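Local coordinates for ribose-phosphate pyrophosphokinase (Mycobacterium smegmatis, PDB 5MP7), which probably makes phosphoribosyl pyrophosphate by transferring the pyrophosphoryl group of ATP to ribose 5-phosphate, with magnesium as cofactor, at residues V133-H138 with A257-V262; K157-Y162 with I280-L285. All blocks are in the same frame, centred on the assembly; numbering follows the deposited sequence.

How the contacts relate
From the N terminus the chain first builds most of the parallel sheet, and the end of its strand 131-135 supplies the first half of contact 1. After the last strand of that sheet, 150-153, helix 156-167 gives the first half of contact 2. Much later strand 253-258 and the corner after it return to close contact 1, and strand 278-282 then closes contact 2. The two loops therefore cross rather than nest. Contact 1 joins the C-terminal ends of inner strands of the two sheets; contact 2 lays the helix on the mixed sheet, where strands 253-258 and 278-282 are neighbours. The contacts meet directly: Thr-259 O is hydrogen-bonded to Thr-282 OG1, and His-260 ND1 to Thr-284 OG1.

Contact 1 (V133-H138 with A257-V262); sequences VSVDLH and AATHGV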
ATOM      1  N   VAL A 133     -58.364 -10.217  30.062  1.00 26.42           N
ATOM      2  CA  VAL A 133     -58.471 -11.192  31.140  1.00 25.64           C
ATOM      3  C   VAL A 133     -57.108 -11.241  31.830  1.00 28.76           C
ATOM      4  O   VAL A 133     -56.068 -11.407  31.175  1.00 27.66           O
ATOM      5  CB  VAL A 133     -58.740 -12.568  30.604  1.00 24.38           C
ATOM      6  CG1 VAL A 133     -58.664 -13.596  31.705  1.00 25.25           C
ATOM      7  CG2 VAL A 133     -60.108 -12.603  29.949  1.00 27.62           C
ATOM      8  N   SER A 134     -57.110 -11.101  33.152  1.00 31.08           N
ATOM      9  CA  SER A 134     -55.875 -11.120  33.920  1.00 29.91           C
ATOM     10  C   SER A 134     -56.072 -11.818  35.242  1.00 29.73           C
ATOM     11  O   SER A 134     -57.203 -12.033  35.687  1.00 28.73           O
ATOM     12  CB  SER A 134     -55.413  -9.691  34.103  1.00 33.94           C
ATOM     13  OG  SER A 134     -54.019  -9.628  34.314  1.00 39.85           O
ATOM     14  N   VAL A 135     -54.973 -12.181  35.884  1.00 30.99           N
ATOM     15  CA  VAL A 135     -55.049 -12.877  37.153  1.00 29.88           C
ATOM     16  C   VAL A 135     -54.367 -12.024  38.196  1.00 31.25           C
ATOM     17  O   VAL A 135     -53.204 -11.673  38.022  1.00 31.43           O
ATOM     18  CB  VAL A 135     -54.341 -14.252  37.099  1.00 30.68           C
ATOM     19  CG1 VAL A 135     -54.514 -15.010  38.424  1.00 28.07           C
ATOM     20  CG2 VAL A 135     -54.876 -15.094  35.939  1.00 31.79           C
ATOM     21  N   ASP A 136     -55.055 -11.783  39.308  1.00 32.75           N
ATOM     22  CA  ASP A 136     -54.496 -11.096  40.471  1.00 36.82           C
ATOM     23  C   ASP A 136     -53.672  -9.844  40.166  1.00 38.21           C
ATOM     24  O   ASP A 136     -52.449  -9.760  40.398  1.00 37.74           O
ATOM     25  CB  ASP A 136     -53.753 -12.061  41.405  1.00 41.87           C
ATOM     26  CG  ASP A 136     -54.714 -12.952  42.232  1.00 48.30           C
ATOM     27  OD1 ASP A 136     -55.754 -12.458  42.760  1.00 57.75           O
ATOM     28  OD2 ASP A 136     -54.452 -14.173  42.344  1.00 58.23           O
ATOM     29  N   LEU A 137     -54.383  -8.864  39.626  1.00 37.27           N
ATOM     30  CA  LEU A 137     -53.846  -7.540  39.419  1.00 35.53           C
ATOM     31  C   LEU A 137     -53.239  -6.969  40.704  1.00 36.32           C
ATOM     32  O   LEU A 137     -53.730  -7.200  41.801  1.00 39.41           O
ATOM     33  CB  LEU A 137     -54.937  -6.624  38.895  1.00 34.46           C
ATOM     34  CG  LEU A 137     -55.536  -7.065  37.573  1.00 36.93           C
ATOM     35  CD1 LEU A 137     -56.849  -6.363  37.321  1.00 38.28           C
ATOM     36  CD2 LEU A 137     -54.555  -6.824  36.442  1.00 38.58           C
ATOM     37  N   HIS A 138     -52.169  -6.201  40.547  1.00 37.08           N
ATOM     38  CA  HIS A 138     -51.511  -5.557  41.664  1.00 39.45           C
ATOM     39  C   HIS A 138     -52.504  -4.695  42.466  1.00 40.67           C
ATOM     40  O   HIS A 138     -52.434  -4.660  43.695  1.00 38.94           O
ATOM     41  CB  HIS A 138     -50.357  -4.704  41.142  1.00 42.38           C
ATOM     42  CG  HIS A 138     -49.590  -4.013  42.213  1.00 47.14           C
ATOM     43  ND1 HIS A 138     -48.719  -4.687  43.040  1.00 50.76           N
ATOM     44  CD2 HIS A 138     -49.568  -2.719  42.604  1.00 49.46           C
ATOM     45  CE1 HIS A 138     -48.183  -3.835  43.895  1.00 55.00           C
ATOM     46  NE2 HIS A 138     -48.678  -2.632  43.648  1.00 57.51           N
ATOM     47  N   ALA A 257     -46.740 -17.576  50.109  1.00 28.35           N
ATOM     48  CA  ALA A 257     -47.694 -17.820  49.044  1.00 26.81           C
ATOM     49  C   ALA A 257     -47.881 -16.552  48.199  1.00 27.20           C
ATOM     50  O   ALA A 257     -48.096 -15.486  48.723  1.00 31.66           O
ATOM     51  CB  ALA A 257     -49.000 -18.275  49.611  1.00 26.36           C
ATOM     52  N   ALA A 258     -47.738 -16.679  46.898  1.00 28.77           N
ATOM     53  CA  ALA A 258     -47.899 -15.570  45.973  1.00 31.06           C
ATOM     54  C   ALA A 258     -48.414 -16.081  44.652  1.00 32.63           C
ATOM     55  O   ALA A 258     -48.145 -17.213  44.286  1.00 33.11           O
ATOM     56  CB  ALA A 258     -46.578 -14.861  45.749  1.00 30.93           C
ATOM     57  N   THR A 259     -49.161 -15.260  43.928  1.00 30.71           N
ATOM     58  CA  THR A 259     -49.637 -15.676  42.634  1.00 29.49           C
ATOM     59  C   THR A 259     -48.537 -15.700  41.604  1.00 29.81           C
ATOM     60  O   THR A 259     -48.404 -16.686  40.883  1.00 30.05           O
ATOM     61  CB  THR A 259     -50.746 -14.764  42.169  1.00 29.78           C
ATOM     62  OG1 THR A 259     -51.798 -14.845  43.125  1.00 32.14           O
ATOM     63  CG2 THR A 259     -51.297 -15.202  40.862  1.00 29.50           C
ATOM     64  N   HIS A 260     -47.774 -14.631  41.497  1.00 28.46           N
ATOM     65  CA  HIS A 260     -46.830 -14.514  40.406  1.00 29.26           C
ATOM     66  C   HIS A 260     -45.405 -14.722  40.852  1.00 31.98           C
ATOM     67  O   HIS A 260     -44.920 -13.988  41.704  1.00 33.68           O
ATOM     68  CB  HIS A 260     -46.930 -13.123  39.780  1.00 30.69           C
ATOM     69  CG  HIS A 260     -48.316 -12.744  39.398  1.00 29.15           C
ATOM     70  ND1 HIS A 260     -48.972 -13.330  38.338  1.00 28.54           N
ATOM     71  CD2 HIS A 260     -49.168 -11.834  39.926  1.00 27.99           C
ATOM     72  CE1 HIS A 260     -50.180 -12.801  38.232  1.00 29.84           C
ATOM     73  NE2 HIS A 260     -50.324 -11.893  39.189  1.00 30.44           N
ATOM     74  N   GLY A 261     -44.739 -15.703  40.262  1.00 34.49           N
ATOM     75  CA  GLY A 261     -43.363 -15.974  40.538  1.00 37.91           C
ATOM     76  C   GLY A 261     -42.587 -15.333  39.427  1.00 38.94           C
ATOM     77  O   GLY A 261     -42.440 -15.924  38.385  1.00 45.24           O
ATOM     78  N   VAL A 262     -42.085 -14.130  39.661  1.00 41.82           N
ATOM     79  CA  VAL A 262     -41.220 -13.445  38.704  1.00 39.89           C
ATOM     80  C   VAL A 262     -39.838 -13.990  38.953  1.00 37.59           C
ATOM     81  O   VAL A 262     -39.117 -14.309  38.027  1.00 32.50           O
ATOM     82  CB  VAL A 262     -41.234 -11.927  38.909  1.00 43.13           C
ATOM     83  CG1 VAL A 262     -40.351 -11.226  37.896  1.00 42.15           C
ATOM     84  CG2 VAL A 262     -42.667 -11.377  38.853  1.00 45.68           C
TER
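Thr-259 and His-260, at the corner after strand 253-258, meet Val-135 and Asp-136 at the end of strand 131-135. Thr-259 points two different atoms at the other segment. Its OG1 donates to Asp-136 OD2 over 2.8 Å, meeting the carboxylate from above its plane, 42° out of it; the same carboxylate oxygen also accepts from the backbone N of Ala-155, so two donors hold it. With CG2 anti to the backbone N, the threonine methyl lies 4.0 Å from Val-135 CG1 and also covers the centre of one face of the His-260 ring. His-260 turns the edge of that ring to segment 133-138. NE2 reaches Asp-136 O at 3.2 Å, with the acceptor in the ring plane and the bond fairly straight (156°); the donor stands above the carbonyl plane. A weak, bent bond (N-H...O 121°) runs from the same NE2 to Val-135 O at 3.1 Å. Because ND1 is bonded to Thr-284 OG1, both ring nitrogens are engaged and the ring's rotation is fixed. Phe-99 meets the imidazole edge-to-face, and Met-232 of strand 232-233 touches it. Past Asp-136 the chain runs on to His-138, a probable magnesium ligand, hydrogen-bonded to Asp-231. Leu-159 of helix 156-167 packs on Thr-259, while strand 131-135 continues its own sheet between strands 92-97 and 150-153, so this buried corner joins the two sheets near the centre of the chain.

Contact 2 (K157-Y162 with I280-L285); sequences KLLTGY and IVTNTL
Ile-280 is gripped from two directions by Tyr-162 and Leu-159 of helix 156-167; helical segment 157-162 runs roughly antiparallel to strand residues 280-282, at 149° and with the two axes 9.8 Å apart. The tight part lies here. Ile-280 CD1 approaches the ring of Tyr-162 obliquely, 3.6 Å from CE1, while its other branch, CG2, meets Leu-159 CD2 at 3.8 Å as the two side chains slide past each other in opposite directions. The isoleucine can serve both partners because CG1 stands anti to its carbonyl carbon (chi1 -52°) and CG2 anti to its backbone N, which sends the branches apart. Leu-159 is buried, with Trp-188 of helix 182-191 also against it. Tyr-162, partly exposed, carries its hydroxyl past the isoleucine to Glu-278 OE2, with which it is hydrogen-bonded.

Toward the end of the strand the fit slackens. Thr-282 offers only its methyl: CG2 stands 4.2 Å from Leu-158 CD2 and 4.4 Å from Leu-159 CD2, and Leu-158 is partly exposed.

No hydrogen bond crosses between the two segments. Thr-282 directs its hydroxyl to Thr-259 O, across to the neighbouring strand region, and keeps its methyl for the helix. Between 157-162 and 280-285 the join is thus apolar, helix laid on sheet in the manner of an alpha/beta fold, and rests on dispersion and burial of carbon surface; the tyrosine hydroxyl adds one polar tie, to the start of strand 278-282.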
ATOM      1  N   LYS A 157     -58.729 -18.746  46.047  1.00 40.20           N
ATOM      2  CA  LYS A 157     -59.328 -20.034  46.343  1.00 43.80           C
ATOM      3  C   LYS A 157     -58.354 -21.179  46.075  1.00 41.63           C
ATOM      4  O   LYS A 157     -58.284 -22.115  46.848  1.00 42.16           O
ATOM      5  CB  LYS A 157     -60.610 -20.260  45.552  1.00 49.74           C
ATOM      6  CG  LYS A 157     -61.816 -19.519  46.113  1.00 61.63           C
ATOM      7  CD  LYS A 157     -63.116 -20.189  45.672  1.00 75.05           C
ATOM      8  CE  LYS A 157     -64.335 -19.607  46.371  1.00 78.68           C
ATOM      9  NZ  LYS A 157     -64.897 -18.461  45.613  1.00 81.29           N
ATOM     10  N   LEU A 158     -57.616 -21.092  44.980  1.00 37.19           N
ATOM     11  CA  LEU A 158     -56.647 -22.095  44.621  1.00 37.13           C
ATOM     12  C   LEU A 158     -55.507 -22.182  45.655  1.00 34.22           C
ATOM     13  O   LEU A 158     -55.144 -23.279  46.084  1.00 34.41           O
ATOM     14  CB  LEU A 158     -56.091 -21.811  43.211  1.00 40.82           C
ATOM     15  CG  LEU A 158     -54.921 -22.647  42.673  1.00 45.63           C
ATOM     16  CD1 LEU A 158     -55.375 -24.069  42.306  1.00 46.89           C
ATOM     17  CD2 LEU A 158     -54.328 -21.935  41.463  1.00 45.62           C
ATOM     18  N   LEU A 159     -54.936 -21.049  46.027  1.00 31.48           N
ATOM     19  CA  LEU A 159     -53.829 -21.035  46.972  1.00 31.59           C
ATOM     20  C   LEU A 159     -54.266 -21.389  48.405  1.00 32.15           C
ATOM     21  O   LEU A 159     -53.574 -22.140  49.066  1.00 30.33           O
ATOM     22  CB  LEU A 159     -53.098 -19.712  46.946  1.00 31.76           C
ATOM     23  CG  LEU A 159     -52.371 -19.359  45.632  1.00 34.05           C
ATOM     24  CD1 LEU A 159     -52.171 -17.848  45.477  1.00 35.40           C
ATOM     25  CD2 LEU A 159     -51.016 -20.019  45.558  1.00 35.34           C
ATOM     26  N   THR A 160     -55.415 -20.899  48.865  1.00 30.70           N
ATOM     27  CA  THR A 160     -55.878 -21.181  50.228  1.00 31.67           C
ATOM     28  C   THR A 160     -56.421 -22.571  50.328  1.00 31.94           C
ATOM     29  O   THR A 160     -56.318 -23.171  51.363  1.00 36.19           O
ATOM     30  CB  THR A 160     -56.941 -20.163  50.765  1.00 32.24           C
ATOM     31  OG1 THR A 160     -58.074 -20.098  49.902  1.00 32.01           O
ATOM     32  CG2 THR A 160     -56.327 -18.765  50.864  1.00 34.28           C
ATOM     33  N   GLY A 161     -57.016 -23.080  49.260  1.00 34.67           N
ATOM     34  CA  GLY A 161     -57.432 -24.475  49.193  1.00 34.82           C
ATOM     35  C   GLY A 161     -56.256 -25.419  49.410  1.00 35.19           C
ATOM     36  O   GLY A 161     -56.358 -26.387  50.142  1.00 37.94           O
ATOM     37  N   TYR A 162     -55.122 -25.122  48.798  1.00 34.85           N
ATOM     38  CA  TYR A 162     -53.923 -25.950  48.962  1.00 33.52           C
ATOM     39  C   TYR A 162     -53.383 -25.830  50.392  1.00 34.94           C
ATOM     40  O   TYR A 162     -53.034 -26.827  51.013  1.00 36.72           O
ATOM     41  CB  TYR A 162     -52.872 -25.564  47.945  1.00 30.94           C
ATOM     42  CG  TYR A 162     -51.544 -26.226  48.146  1.00 31.29           C
ATOM     43  CD1 TYR A 162     -50.583 -25.639  48.949  1.00 33.39           C
ATOM     44  CD2 TYR A 162     -51.224 -27.414  47.495  1.00 31.43           C
ATOM     45  CE1 TYR A 162     -49.347 -26.231  49.138  1.00 33.06           C
ATOM     46  CE2 TYR A 162     -49.985 -28.008  47.663  1.00 31.26           C
ATOM     47  CZ  TYR A 162     -49.061 -27.397  48.485  1.00 33.58           C
ATOM     48  OH  TYR A 162     -47.838 -27.957  48.682  1.00 35.85           O
ATOM     49  N   ILE A 280     -45.162 -21.139  47.685  1.00 29.07           N
ATOM     50  CA  ILE A 280     -46.195 -21.591  46.785  1.00 26.97           C
ATOM     51  C   ILE A 280     -46.506 -20.486  45.796  1.00 28.85           C
ATOM     52  O   ILE A 280     -46.782 -19.352  46.194  1.00 26.42           O
ATOM     53  CB  ILE A 280     -47.455 -21.910  47.548  1.00 29.98           C
ATOM     54  CG1 ILE A 280     -47.130 -22.860  48.677  1.00 32.57           C
ATOM     55  CG2 ILE A 280     -48.481 -22.582  46.640  1.00 32.07           C
ATOM     56  CD1 ILE A 280     -48.166 -22.899  49.767  1.00 35.59           C
ATOM     57  N   VAL A 281     -46.408 -20.810  44.509  1.00 27.90           N
ATOM     58  CA  VAL A 281     -46.694 -19.893  43.408  1.00 27.48           C
ATOM     59  C   VAL A 281     -47.516 -20.583  42.342  1.00 26.28           C
ATOM     60  O   VAL A 281     -47.704 -21.788  42.403  1.00 30.29           O
ATOM     61  CB  VAL A 281     -45.443 -19.312  42.725  1.00 27.89           C
ATOM     62  CG1 VAL A 281     -44.611 -18.537  43.701  1.00 27.44           C
ATOM     63  CG2 VAL A 281     -44.617 -20.393  42.105  1.00 29.89           C
ATOM     64  N   THR A 282     -48.096 -19.803  41.440  1.00 25.31           N
ATOM     65  CA  THR A 282     -48.800 -20.345  40.282  1.00 26.23           C
ATOM     66  C   THR A 282     -47.888 -20.222  39.114  1.00 24.31           C
ATOM     67  O   THR A 282     -46.829 -19.600  39.192  1.00 27.06           O
ATOM     68  CB  THR A 282     -50.133 -19.620  39.944  1.00 27.59           C
ATOM     69  OG1 THR A 282     -49.852 -18.320  39.371  1.00 29.39           O
ATOM     70  CG2 THR A 282     -50.972 -19.475  41.175  1.00 27.72           C
ATOM     71  N   ASN A 283     -48.334 -20.746  37.993  1.00 25.77           N
ATOM     72  CA  ASN A 283     -47.533 -20.662  36.768  1.00 29.89           C
ATOM     73  C   ASN A 283     -48.005 -19.581  35.781  1.00 29.08           C
ATOM     74  O   ASN A 283     -48.069 -19.826  34.578  1.00 34.66           O
ATOM     75  CB  ASN A 283     -47.432 -22.057  36.106  1.00 28.58           C
ATOM     76  CG  ASN A 283     -48.735 -22.516  35.512  1.00 27.14           C
ATOM     77  OD1 ASN A 283     -49.812 -22.152  35.976  1.00 30.00           O
ATOM     78  ND2 ASN A 283     -48.647 -23.319  34.502  1.00 27.21           N
ATOM     79  N   THR A 284     -48.385 -18.412  36.283  1.00 27.78           N
ATOM     80  CA  THR A 284     -48.766 -17.313  35.402  1.00 27.84           C
ATOM     81  C   THR A 284     -47.572 -16.892  34.585  1.00 26.36           C
ATOM     82  O   THR A 284     -47.733 -16.420  33.493  1.00 29.52           O
ATOM     83  CB  THR A 284     -49.276 -16.082  36.180  1.00 29.46           C
ATOM     84  OG1 THR A 284     -48.435 -15.835  37.302  1.00 28.84           O
ATOM     85  CG2 THR A 284     -50.720 -16.272  36.645  1.00 29.16           C
ATOM     86  N   LEU A 285     -46.395 -17.061  35.152  1.00 27.72           N
ATOM     87  CA  LEU A 285     -45.119 -16.876  34.503  1.00 29.79           C
ATOM     88  C   LEU A 285     -44.430 -18.205  34.421  1.00 29.98           C
ATOM     89  O   LEU A 285     -44.710 -19.076  35.236  1.00 31.27           O
ATOM     90  CB  LEU A 285     -44.243 -15.945  35.332  1.00 31.58           C
ATOM     91  CG  LEU A 285     -44.812 -14.527  35.291  1.00 35.73           C
ATOM     92  CD1 LEU A 285     -44.445 -13.730  36.510  1.00 40.35           C
ATOM     93  CD2 LEU A 285     -44.354 -13.766  34.049  1.00 36.27           C
TER